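Local coordinates for surface protein VspA (Borrelia turicatae, PDB 1YJG) that probably helps the spirochaete evade host immunity as one of a family of antigenically distinct, alternately expressed outer-membrane lipoproteins, of which this chain is the helical core, at residues 56-61 / 90-95; 97-102 / 124-129; 29-34 / 111-116; 86-91 / 133-138. All blocks are in the same frame, centred on the assembly; numbering follows the deposited sequence.

Contact 1: residues 56-61 / 90-95; sequences SVISAV and TSFLTK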
# COMPACT_ATOMS: atom_id res chain seq x y z
N SER A 56 -8.69 3.56 5.27
CA SER A 56 -8.45 4.52 4.17
C SER A 56 -7.84 3.86 2.94
O SER A 56 -8.16 4.22 1.80
CB SER A 56 -7.58 5.69 4.66
OG SER A 56 -7.46 6.69 3.66
N VAL A 57 -6.95 2.89 3.16
CA VAL A 57 -6.31 2.16 2.07
C VAL A 57 -7.39 1.32 1.38
O VAL A 57 -7.43 1.27 0.17
CB VAL A 57 -5.16 1.26 2.58
CG1 VAL A 57 -4.71 0.29 1.50
CG2 VAL A 57 -3.98 2.12 3.04
N ILE A 58 -8.26 0.66 2.14
CA ILE A 58 -9.31 -0.17 1.53
C ILE A 58 -10.36 0.70 0.84
O ILE A 58 -11.00 0.23 -0.08
CB ILE A 58 -9.94 -1.17 2.55
CG1 ILE A 58 -8.87 -2.12 3.09
CG2 ILE A 58 -11.04 -2.00 1.90
CD1 ILE A 58 -8.06 -2.83 2.03
N SER A 59 -10.50 1.96 1.26
CA SER A 59 -11.45 2.89 0.65
C SER A 59 -10.89 3.26 -0.71
O SER A 59 -11.64 3.39 -1.67
CB SER A 59 -11.66 4.16 1.48
OG SER A 59 -12.42 3.87 2.63
N ALA A 60 -9.57 3.42 -0.79
CA ALA A 60 -8.89 3.76 -2.05
C ALA A 60 -9.05 2.58 -2.99
O ALA A 60 -9.28 2.76 -4.18
CB ALA A 60 -7.42 4.06 -1.82
N VAL A 61 -8.94 1.37 -2.45
CA VAL A 61 -9.09 0.14 -3.22
C VAL A 61 -10.49 0.08 -3.83
O VAL A 61 -10.64 -0.21 -5.02
CB VAL A 61 -8.90 -1.10 -2.33
CG1 VAL A 61 -9.48 -2.34 -3.00
CG2 VAL A 61 -7.45 -1.29 -2.02
N THR A 90 -16.17 -3.51 -0.18
CA THR A 90 -17.36 -2.81 0.30
C THR A 90 -17.75 -3.43 1.64
O THR A 90 -18.08 -2.73 2.58
CB THR A 90 -18.50 -2.91 -0.75
OG1 THR A 90 -18.29 -1.95 -1.79
CG2 THR A 90 -19.84 -2.50 -0.17
N SER A 91 -17.69 -4.76 1.71
CA SER A 91 -18.03 -5.52 2.92
C SER A 91 -17.12 -5.15 4.09
O SER A 91 -17.58 -4.98 5.22
CB SER A 91 -17.91 -7.02 2.65
OG SER A 91 -19.15 -7.54 2.21
N PHE A 92 -15.83 -5.06 3.81
CA PHE A 92 -14.86 -4.70 4.83
C PHE A 92 -15.20 -3.33 5.42
O PHE A 92 -15.22 -3.15 6.63
CB PHE A 92 -13.44 -4.65 4.26
CG PHE A 92 -12.42 -4.15 5.24
CD1 PHE A 92 -11.82 -5.03 6.14
CD2 PHE A 92 -12.13 -2.80 5.33
CE1 PHE A 92 -10.91 -4.58 7.07
CE2 PHE A 92 -11.22 -2.34 6.27
CZ PHE A 92 -10.61 -3.23 7.13
N LEU A 93 -15.45 -2.36 4.55
CA LEU A 93 -15.77 -0.99 4.98
C LEU A 93 -17.07 -0.91 5.79
O LEU A 93 -17.11 -0.24 6.82
CB LEU A 93 -15.85 -0.05 3.77
CG LEU A 93 -14.60 0.07 2.91
CD1 LEU A 93 -14.90 0.89 1.65
CD2 LEU A 93 -13.45 0.68 3.69
N THR A 94 -18.12 -1.60 5.34
CA THR A 94 -19.40 -1.61 6.02
C THR A 94 -19.27 -2.26 7.40
O THR A 94 -19.82 -1.77 8.39
CB THR A 94 -20.45 -2.38 5.16
OG1 THR A 94 -20.73 -1.65 3.96
CG2 THR A 94 -21.80 -2.47 5.84
N LYS A 95 -18.54 -3.37 7.46
CA LYS A 95 -18.34 -4.10 8.70
C LYS A 95 -17.55 -3.25 9.71
O LYS A 95 -17.91 -3.17 10.89
CB LYS A 95 -17.63 -5.44 8.43
CG LYS A 95 -17.19 -6.22 9.67
CD LYS A 95 -18.31 -6.43 10.70
CE LYS A 95 -19.40 -7.38 10.22
NZ LYS A 95 -18.97 -8.81 10.26

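Contact 2: residues 97-102 / 124-129; sequences KSKTAD and AKDKGA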
# COMPACT_ATOMS: atom_id res chain seq x y z
N LYS A 97 -17.27 0.04 9.85
CA LYS A 97 -18.12 1.16 10.26
C LYS A 97 -19.12 0.71 11.33
O LYS A 97 -19.37 1.43 12.29
CB LYS A 97 -18.88 1.74 9.07
CG LYS A 97 -18.07 2.70 8.21
CD LYS A 97 -18.95 3.39 7.15
CE LYS A 97 -19.41 2.44 6.06
NZ LYS A 97 -19.91 3.16 4.85
N SER A 98 -19.65 -0.50 11.15
CA SER A 98 -20.62 -1.08 12.09
C SER A 98 -19.97 -1.42 13.43
O SER A 98 -20.66 -1.55 14.45
CB SER A 98 -21.26 -2.33 11.50
OG SER A 98 -20.44 -3.47 11.71
N LYS A 99 -18.65 -1.60 13.41
CA LYS A 99 -17.86 -1.92 14.60
C LYS A 99 -17.12 -0.68 15.12
O LYS A 99 -16.10 -0.80 15.78
CB LYS A 99 -16.87 -3.06 14.29
CG LYS A 99 -17.54 -4.39 13.97
CD LYS A 99 -18.09 -5.07 15.22
CE LYS A 99 -18.98 -6.27 14.89
NZ LYS A 99 -19.35 -6.98 16.14
N THR A 100 -17.67 0.50 14.85
CA THR A 100 -17.07 1.77 15.29
C THR A 100 -16.83 1.87 16.80
O THR A 100 -15.85 2.47 17.22
CB THR A 100 -17.90 3.00 14.80
OG1 THR A 100 -17.34 4.20 15.34
CG2 THR A 100 -19.33 3.00 15.36
N ALA A 101 -17.72 1.28 17.60
CA ALA A 101 -17.59 1.31 19.06
C ALA A 101 -16.33 0.60 19.53
O ALA A 101 -15.73 1.00 20.52
CB ALA A 101 -18.83 0.69 19.72
N ASP A 102 -15.92 -0.43 18.80
CA ASP A 102 -14.73 -1.22 19.13
C ASP A 102 -13.45 -0.77 18.43
O ASP A 102 -12.35 -0.92 18.99
CB ASP A 102 -14.95 -2.68 18.74
CG ASP A 102 -16.17 -3.29 19.39
OD1 ASP A 102 -17.16 -3.55 18.67
OD2 ASP A 102 -16.24 -3.55 20.60
N ALA A 124 -10.23 -14.39 16.58
CA ALA A 124 -11.50 -14.09 15.94
C ALA A 124 -11.22 -13.11 14.79
O ALA A 124 -10.21 -12.41 14.80
CB ALA A 124 -12.46 -13.48 16.95
N LYS A 125 -12.09 -13.10 13.79
CA LYS A 125 -11.97 -12.22 12.62
C LYS A 125 -13.31 -11.54 12.42
O LYS A 125 -13.73 -11.29 11.29
CB LYS A 125 -11.67 -13.05 11.36
CG LYS A 125 -10.64 -14.19 11.52
CD LYS A 125 -9.28 -13.80 10.96
CE LYS A 125 -8.15 -14.67 11.48
NZ LYS A 125 -6.90 -13.88 11.64
N ASP A 126 -13.95 -11.20 13.54
CA ASP A 126 -15.28 -10.59 13.54
C ASP A 126 -15.44 -9.07 13.39
O ASP A 126 -16.56 -8.59 13.45
CB ASP A 126 -16.04 -11.07 14.78
CG ASP A 126 -15.59 -10.38 16.05
OD1 ASP A 126 -14.39 -10.47 16.39
OD2 ASP A 126 -16.36 -9.71 16.75
N LYS A 127 -14.35 -8.34 13.19
CA LYS A 127 -14.42 -6.88 13.02
C LYS A 127 -13.78 -6.41 11.69
O LYS A 127 -13.21 -5.31 11.61
CB LYS A 127 -13.80 -6.15 14.21
CG LYS A 127 -14.37 -6.58 15.57
CD LYS A 127 -13.82 -5.73 16.73
CE LYS A 127 -13.93 -6.46 18.06
NZ LYS A 127 -12.97 -7.59 18.18
N GLY A 128 -13.86 -7.24 10.65
CA GLY A 128 -13.33 -6.93 9.34
C GLY A 128 -12.28 -7.87 8.76
O GLY A 128 -12.13 -7.93 7.55
N ALA A 129 -11.56 -8.60 9.59
CA ALA A 129 -10.52 -9.51 9.10
C ALA A 129 -11.06 -10.63 8.17
O ALA A 129 -10.40 -11.00 7.20
CB ALA A 129 -9.69 -10.08 10.24

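Contact 3: residues 29-34 / 111-116; sequences KAIGKK and ADAKTA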
# COMPACT_ATOMS: atom_id res chain seq x y z
N LYS A 29 1.53 -5.71 11.02
CA LYS A 29 2.80 -5.93 11.72
C LYS A 29 3.11 -4.75 12.66
O LYS A 29 4.03 -4.83 13.47
CB LYS A 29 3.96 -6.07 10.72
CG LYS A 29 3.98 -7.36 9.92
CD LYS A 29 4.95 -7.24 8.75
CE LYS A 29 4.69 -8.29 7.67
NZ LYS A 29 5.72 -8.23 6.60
N ALA A 30 2.39 -3.64 12.51
CA ALA A 30 2.57 -2.45 13.33
C ALA A 30 1.62 -2.38 14.53
O ALA A 30 1.70 -1.45 15.33
CB ALA A 30 2.39 -1.20 12.50
N ILE A 31 0.70 -3.34 14.62
CA ILE A 31 -0.25 -3.38 15.72
C ILE A 31 0.53 -3.55 17.03
O ILE A 31 1.38 -4.44 17.15
CB ILE A 31 -1.25 -4.54 15.54
CG1 ILE A 31 -2.20 -4.25 14.37
CG2 ILE A 31 -2.05 -4.78 16.84
CD1 ILE A 31 -3.13 -5.42 14.02
N GLY A 32 0.25 -2.70 18.00
CA GLY A 32 0.90 -2.76 19.30
C GLY A 32 2.39 -2.51 19.19
O GLY A 32 3.18 -3.15 19.88
N LYS A 33 2.77 -1.62 18.28
CA LYS A 33 4.16 -1.26 18.05
C LYS A 33 4.32 0.25 17.85
O LYS A 33 3.50 0.91 17.20
CB LYS A 33 4.73 -1.97 16.81
CG LYS A 33 4.69 -3.50 16.85
CD LYS A 33 5.90 -4.08 17.56
CE LYS A 33 5.81 -5.59 17.69
NZ LYS A 33 6.28 -6.25 16.45
N LYS A 34 5.39 0.78 18.42
CA LYS A 34 5.73 2.18 18.32
C LYS A 34 7.02 2.28 17.53
O LYS A 34 7.75 1.30 17.40
CB LYS A 34 5.93 2.79 19.71
CG LYS A 34 7.12 2.23 20.52
CD LYS A 34 7.32 3.00 21.82
CE LYS A 34 8.71 2.79 22.40
NZ LYS A 34 8.70 2.68 23.89
N ALA A 111 -5.53 -7.44 20.32
CA ALA A 111 -6.37 -8.55 19.87
C ALA A 111 -7.54 -8.05 19.03
O ALA A 111 -7.87 -8.66 18.02
CB ALA A 111 -6.87 -9.34 21.06
N ASP A 112 -8.15 -6.95 19.44
CA ASP A 112 -9.28 -6.38 18.70
C ASP A 112 -8.83 -5.76 17.37
O ASP A 112 -9.59 -5.78 16.40
CB ASP A 112 -10.07 -5.40 19.56
CG ASP A 112 -10.66 -6.08 20.79
OD1 ASP A 112 -11.53 -6.96 20.60
OD2 ASP A 112 -10.30 -5.83 21.96
N ALA A 113 -7.62 -5.22 17.32
CA ALA A 113 -7.09 -4.63 16.09
C ALA A 113 -6.89 -5.78 15.10
O ALA A 113 -7.13 -5.63 13.93
CB ALA A 113 -5.79 -3.91 16.34
N LYS A 114 -6.49 -6.94 15.61
CA LYS A 114 -6.27 -8.12 14.79
C LYS A 114 -7.57 -8.66 14.19
O LYS A 114 -7.56 -9.16 13.06
CB LYS A 114 -5.52 -9.18 15.58
CG LYS A 114 -4.07 -8.82 15.80
CD LYS A 114 -3.41 -9.72 16.83
CE LYS A 114 -1.89 -9.54 16.80
NZ LYS A 114 -1.30 -9.42 18.15
N THR A 115 -8.68 -8.54 14.92
CA THR A 115 -9.97 -9.02 14.39
C THR A 115 -10.42 -8.14 13.22
O THR A 115 -11.36 -8.48 12.51
CB THR A 115 -11.09 -9.04 15.45
OG1 THR A 115 -11.44 -7.70 15.82
CG2 THR A 115 -10.64 -9.74 16.75
N ALA A 116 -9.76 -7.01 13.04
CA ALA A 116 -10.10 -6.12 11.94
C ALA A 116 -9.18 -6.23 10.73
O ALA A 116 -9.68 -6.40 9.62
CB ALA A 116 -10.15 -4.66 12.43

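Contact 4: residues 86-91 / 133-138; sequences KNASTS and IKLNTA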
# COMPACT_ATOMS: atom_id res chain seq x y z
N LYS A 86 -14.74 -6.02 -5.53
CA LYS A 86 -15.41 -4.83 -4.99
C LYS A 86 -16.48 -5.14 -3.94
O LYS A 86 -16.75 -4.31 -3.09
CB LYS A 86 -15.98 -3.93 -6.08
CG LYS A 86 -16.53 -2.62 -5.49
CD LYS A 86 -16.54 -1.47 -6.46
CE LYS A 86 -17.58 -0.43 -6.06
NZ LYS A 86 -17.74 -0.25 -4.58
N ASN A 87 -17.08 -6.33 -4.00
CA ASN A 87 -18.08 -6.73 -3.02
C ASN A 87 -17.34 -6.93 -1.70
O ASN A 87 -17.83 -6.59 -0.64
CB ASN A 87 -18.76 -8.08 -3.38
CG ASN A 87 -19.79 -7.98 -4.53
OD1 ASN A 87 -20.26 -6.90 -4.90
ND2 ASN A 87 -20.14 -9.14 -5.08
N ALA A 88 -16.14 -7.49 -1.78
CA ALA A 88 -15.33 -7.75 -0.59
C ALA A 88 -14.84 -6.47 0.09
O ALA A 88 -14.94 -6.34 1.30
CB ALA A 88 -14.16 -8.68 -0.92
N SER A 89 -14.33 -5.52 -0.69
CA SER A 89 -13.84 -4.26 -0.13
C SER A 89 -15.00 -3.44 0.46
O SER A 89 -14.85 -2.77 1.47
CB SER A 89 -13.08 -3.44 -1.19
OG SER A 89 -13.90 -3.07 -2.28
N THR A 90 -16.17 -3.51 -0.18
CA THR A 90 -17.36 -2.81 0.30
C THR A 90 -17.75 -3.43 1.64
O THR A 90 -18.08 -2.73 2.58
CB THR A 90 -18.50 -2.91 -0.75
OG1 THR A 90 -18.29 -1.95 -1.79
CG2 THR A 90 -19.84 -2.50 -0.17
N SER A 91 -17.69 -4.76 1.71
CA SER A 91 -18.03 -5.52 2.92
C SER A 91 -17.12 -5.15 4.09
O SER A 91 -17.58 -4.98 5.22
CB SER A 91 -17.91 -7.02 2.65
OG SER A 91 -19.15 -7.54 2.21
N ILE A 133 -9.90 -11.27 4.33
CA ILE A 133 -9.43 -12.56 3.81
C ILE A 133 -10.08 -12.81 2.46
O ILE A 133 -9.42 -13.24 1.51
CB ILE A 133 -9.75 -13.71 4.79
CG1 ILE A 133 -8.73 -13.75 5.92
CG2 ILE A 133 -9.79 -15.08 4.05
CD1 ILE A 133 -9.11 -14.70 7.07
N LYS A 134 -11.39 -12.58 2.38
CA LYS A 134 -12.15 -12.77 1.15
C LYS A 134 -11.66 -11.79 0.08
O LYS A 134 -11.60 -12.12 -1.09
CB LYS A 134 -13.66 -12.61 1.38
CG LYS A 134 -14.23 -13.61 2.41
CD LYS A 134 -15.77 -13.67 2.43
CE LYS A 134 -16.28 -14.93 3.16
NZ LYS A 134 -17.09 -14.59 4.37
N LEU A 135 -11.29 -10.59 0.51
CA LEU A 135 -10.80 -9.56 -0.40
C LEU A 135 -9.48 -10.00 -1.02
O LEU A 135 -9.22 -9.72 -2.19
CB LEU A 135 -10.60 -8.25 0.36
CG LEU A 135 -9.96 -7.05 -0.32
CD1 LEU A 135 -10.68 -6.70 -1.60
CD2 LEU A 135 -9.95 -5.86 0.64
N ASN A 136 -8.66 -10.68 -0.21
CA ASN A 136 -7.36 -11.19 -0.65
C ASN A 136 -7.56 -12.31 -1.67
O ASN A 136 -6.90 -12.36 -2.69
CB ASN A 136 -6.54 -11.71 0.55
CG ASN A 136 -5.64 -10.64 1.17
OD1 ASN A 136 -4.49 -10.49 0.78
ND2 ASN A 136 -6.16 -9.91 2.15
N THR A 137 -8.47 -13.22 -1.36
CA THR A 137 -8.77 -14.34 -2.24
C THR A 137 -9.26 -13.81 -3.58
O THR A 137 -8.83 -14.28 -4.64
CB THR A 137 -9.89 -15.20 -1.62
OG1 THR A 137 -9.38 -15.94 -0.51
CG2 THR A 137 -10.37 -16.28 -2.60
N ALA A 138 -10.15 -12.83 -3.53
CA ALA A 138 -10.74 -12.23 -4.72
C ALA A 138 -9.74 -11.49 -5.60
O ALA A 138 -9.80 -11.60 -6.83
CB ALA A 138 -11.87 -11.31 -4.31

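Contact 1: residues 56-61 / 90-95
The ring of Phe92 meets Ile58 along its CD2-CE2 side, which the isoleucine approaches obliquely. Ile58 CG2 comes to 3.7 Å from Phe92 CD2, while Ile58 CG1 lies 4.0 Å from Phe92 CE2, and the two side chains cross at about a right angle. Across the ring, Phe92 CD1 packs on the carbonyl oxygen of Gly128 and Phe92 CE1 on that of Ala116. With CG turned anti to the backbone N (chi1 174°), the phenyl group is carried toward helix 48-69.

Leu93 is the second apolar side chain of its helix in the contact. One methyl, CD2, touches Ile58 CG2 at 4.0 Å and lies 3.5 Å from Ser59 OG, a hydroxyl that is itself hydrogen-bonded to Tyr55 O within its own helix. Leucine therefore covers a polar atom that already has a partner. The segments run antiparallel at 143°, their axes 9.7 Å apart at closest approach.

Helix 2-28 reaches Ile58 through Ile24, and helix 129-155 through Leu135. On Ser56, the hydroxyl bonds Glu26 O of the second subunit, so helix 48-69 packs inside its own bundle and also faces the second subunit.

Contact 2: residues 97-102 / 124-129
Lys99 lays its aliphatic chain across that of Lys127, and this apolar meeting of two lysines carries much of the contact. The chains cross at about a right angle, with Lys99 CD 4.0 Å from Lys127 CG and Lys99 CG 4.1 Å from Lys127 CB. A bend at chi2 (-75°) turns the outer part of Lys99 along the loop, so that its CE comes 3.6 Å from Asp126 O. Further along Lys127, Asp102 adds a second methylene contact: Asp102 CB lies 3.8 Å from Lys127 CD, again with the side chains crossing nearly perpendicularly.

The charged groups are arranged more loosely. Lys99 NZ stands 4.1 Å from Asp126 OD2, beyond salt-bridge range, and within the loop Lys127 NZ forms a long salt bridge of 3.7 Å to Asp126 OD1. The stronger partners of Lys127 NZ lie on helix 110-117, where it forms a salt bridge with Asp112 OD1 and a hydrogen bond with Thr115 OG1.

In the backbone, Lys99 sits at the junction of two helices: it leaves helical angles after helix 76-98 and is at once the N-cap position of the next short helix. Lys127 is tied to helix 110-117 by a backbone hydrogen bond with Thr115.

Since the two segments share neither a hydrogen bond nor a salt bridge, they are joined by side-chain methylenes and probably by weak electrostatic attraction between Lys99 and Asp126. The charged end of Lys127, a largely buried residue, is satisfied mainly by Asp112 and Thr115, with the long Asp126 pair in addition.

Contact 3: residues 29-34 / 111-116
Ile31 points its branch at Ala113 because CG1 stands beside the backbone N (chi1 -69°) and the chain then extends to CD1 (chi2 173°). The same rotation leaves CG2 anti to the backbone N, and both branches close on the one methyl group: Ala113 CB lies 3.8 Å from Ile31 CD1 and 3.9 Å from Ile31 CG2. The alanine methyl thus packs against the fork of the isoleucine, and CD1 reaches on to Lys114 CG at 4.0 Å.

The nearest backbone pair, Ile31 CA and Ala113 CA, is 7.0 Å apart, a spacing bridged entirely by carbon-carbon contact. Leu50 of helix 48-69 also packs on Ile31, and Ile51 of that helix on Ala113, so helix 48-69 packs against both residues. On the far flank of helix 110-117, Thr115 OG1 hydrogen-bonds Asp112 O at 2.7 Å, tilted 25° from the carbonyl plane.

Ile31 occupies the second position of a type II beta turn running from Ala30 to Lys33, with Gly32 at positive phi in the third. This turn leads from helix 2-28 into the antiparallel hairpin of strands 33-36 and 39-42. The arrangement is thus a type II turn between a long helix and a beta hairpin, whose second residue packs on a short helix near one end of the helical bundle, beside the second subunit, whose Ser52 OG bonds Lys33 O.

Contact 4: residues 86-91 / 133-138
Asp62 OD1, on helix 48-69, is gripped by two hydroxyls of segment 86-91, those of Thr90 and of Ser89, the latter a residue that also touches Leu135. Asp62 OD2 adds a salt bridge to Lys86 NZ, so three side chains of one helix converge on a single carboxylate. Ser89 OG lies between the backbone N and the carbonyl carbon (chi1 62°), which turns the hydroxyl toward Asp62 and leaves the CB methylene for the leucine.

The contact with helix 129-155 is apolar and close. Ala88 CB rests almost on the opposing backbone, 3.5 Å from Leu135 CA and 3.7 Å from Leu135 N, and it meets Leu135 CB at 3.8 Å. With no side chain beyond CB, Ala88 lets its CA come to 4.9 Å from Leu135 CA. The axes of the two short segments approach to 8.4 Å and run antiparallel at 160°.

Leu135 holds CG anti to its backbone N (chi1 174°), which carries the isobutyl group alongside segment 86-91. Its CD1 reaches Ser89 N at 3.9 Å and Ser89 CB at 4.1 Å. Lys134 starts out toward the same helix, but its chain leads away, and NZ makes a weak, long ion pair with Glu130.

Within segment 86-91 the polar groups of Lys86, Ser89 and Thr90 go to Asp62, probably stabilising its charged form, while Ala88 and the CB of Ser89 meet Leu135. Segments 86-91 and 133-138 thus join by apolar packing; further along, the Lys95-Glu131 salt bridge links their helices.

Overall arrangement
Helix 76-98 connects three of the four sites. It meets helix 48-69 in contact 1 and helix 129-155 in contact 4, whose centres are 9 Å apart and which share Thr90 and Ser91; contact 2 begins where this helix ends. Contacts 1 and 4 lie in the body of the bundle, about 8 and 7 Å from the chain centre. Contacts 2 and 3 lie about 16 Å out, 13 Å from each other, and are joined through Lys127. Contact 3 brings together the most distant parts of the sequence, spanning both segments of contact 1. Contacts 1, 2 and 3 also touch the second subunit, linking intrachain packing to the dimer.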